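Local coordinates for aprataxin and PNK-like factor (Homo sapiens, PDB 5W7W), which acts as a histone chaperone and scaffold in DNA strand-break repair, its FHA-like domain, the part described here, mediating interaction with XRCC1 and XRCC4, at residues A[85-88]-A[89-92]. Numbering follows the deposited sequence.
Sequences YLNP and GDSF
Asp90 turns its carboxylate back across the bend it closes, and Asn87 N donates to Asp90 OD2 at 2.9 Å from above the carboxylate plane, 57° out of it. CG lies beside the residue's own N, chi1 -70°, which keeps the carboxylate next to Asn87. In the turn bond, Asp90 N donates to Asn87 O at 2.9 Å. The side chains of Asn87 and Asp90 run alongside each other, amide and carboxylate planes 67° apart, and one water joins their ends, accepting from Asn87 ND2 and donating to Asp90 OD1. A second water links OD1 to Pro88 O. Outside the turn, Tyr67 OH bonds OD2 and Ser70 N bonds OD1, so both oxygens of this buried side chain have partners, which would suit an ionised carboxylate. Replaced by alanine, this position would probably leave Asn87 N, Tyr67 OH and Ser70 N without their carboxylate partner and the turn less firmly held. On the core side, Leu86 CD1 meets Phe92 CD1 at 3.8 Å, the two side chains crossing at about a right angle, and both also packing on Ile57 and Ile103. Gly89 fills the third position of a type II beta turn, Asn87 to Asp90, within the connection between the two sheets of the FHA beta-sandwich.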
loop_
_atom_site.group_PDB
_atom_site.type_symbol
_atom_site.label_atom_id
_atom_site.label_comp_id
_atom_site.label_asym_id
_atom_site.label_seq_id
_atom_site.Cartn_x
_atom_site.Cartn_y
_atom_site.Cartn_z
ATOM N N TYR A 85 -9.684 -0.196 -4.400
ATOM C CA TYR A 85 -9.774 0.860 -3.399
ATOM C C TYR A 85 -9.401 0.349 -2.016
ATOM O O TYR A 85 -9.743 -0.770 -1.616
ATOM C CB TYR A 85 -11.169 1.521 -3.407
ATOM C CG TYR A 85 -11.277 2.523 -4.524
ATOM C CD1 TYR A 85 -10.549 3.700 -4.461
ATOM C CD2 TYR A 85 -12.041 2.293 -5.659
ATOM C CE1 TYR A 85 -10.568 4.624 -5.484
ATOM C CE2 TYR A 85 -12.074 3.216 -6.691
ATOM C CZ TYR A 85 -11.325 4.376 -6.602
ATOM O OH TYR A 85 -11.342 5.293 -7.627
ATOM N N LEU A 86 -8.686 1.194 -1.284
ATOM C CA LEU A 86 -8.252 0.916 0.082
ATOM C C LEU A 86 -8.926 1.942 0.974
ATOM O O LEU A 86 -8.525 3.116 0.993
ATOM C CB LEU A 86 -6.741 1.051 0.183
ATOM C CG LEU A 86 -5.921 0.155 -0.740
ATOM C CD1 LEU A 86 -4.434 0.449 -0.585
ATOM C CD2 LEU A 86 -6.211 -1.315 -0.471
ATOM N N ASN A 87 -9.920 1.503 1.714
ATOM C CA ASN A 87 -10.611 2.395 2.628
ATOM C C ASN A 87 -9.807 2.537 3.917
ATOM O O ASN A 87 -9.047 1.637 4.290
ATOM C CB ASN A 87 -11.991 1.840 2.945
ATOM C CG ASN A 87 -12.846 1.712 1.718
ATOM O OD1 ASN A 87 -13.056 2.692 1.000
ATOM N ND2 ASN A 87 -13.287 0.495 1.426
ATOM N N PRO A 88 -9.969 3.647 4.626
ATOM C CA PRO A 88 -9.302 3.774 5.919
ATOM C C PRO A 88 -9.647 2.586 6.805
ATOM O O PRO A 88 -10.805 2.159 6.890
ATOM C CB PRO A 88 -9.861 5.088 6.466
ATOM C CG PRO A 88 -10.195 5.888 5.231
ATOM C CD PRO A 88 -10.753 4.851 4.293
ATOM N N GLY A 89 -8.620 2.026 7.447
ATOM C CA GLY A 89 -8.735 0.830 8.235
ATOM C C GLY A 89 -8.401 -0.458 7.509
ATOM O O GLY A 89 -8.075 -1.455 8.165
ATOM N N ASP A 90 -8.480 -0.468 6.178
ATOM C CA ASP A 90 -8.073 -1.626 5.404
ATOM C C ASP A 90 -6.550 -1.765 5.472
ATOM O O ASP A 90 -5.831 -0.836 5.839
ATOM C CB ASP A 90 -8.437 -1.447 3.930
ATOM C CG ASP A 90 -9.915 -1.497 3.636
ATOM O OD1 ASP A 90 -10.718 -1.818 4.534
ATOM O OD2 ASP A 90 -10.269 -1.231 2.464
ATOM N N SER A 91 -6.058 -2.933 5.073
ATOM C CA SER A 91 -4.630 -3.193 4.978
ATOM C C SER A 91 -4.300 -3.705 3.584
ATOM O O SER A 91 -5.133 -4.315 2.918
ATOM C CB SER A 91 -4.175 -4.236 5.994
ATOM O OG SER A 91 -4.386 -3.802 7.332
ATOM N N PHE A 92 -3.060 -3.469 3.166
ATOM C CA PHE A 92 -2.509 -4.156 2.005
ATOM C C PHE A 92 -1.099 -4.595 2.361
ATOM O O PHE A 92 -0.515 -4.126 3.338
ATOM C CB PHE A 92 -2.481 -3.268 0.752
ATOM C CG PHE A 92 -1.365 -2.277 0.737
ATOM C CD1 PHE A 92 -1.513 -1.036 1.334
ATOM C CD2 PHE A 92 -0.160 -2.573 0.133
ATOM C CE1 PHE A 92 -0.474 -0.130 1.333
ATOM C CE2 PHE A 92 0.869 -1.669 0.132
ATOM C CZ PHE A 92 0.710 -0.443 0.730
HETATM O O HOH W 1 -13.277 -1.768 3.306
HETATM O O HOH W 2 -12.341 0.090 6.025
#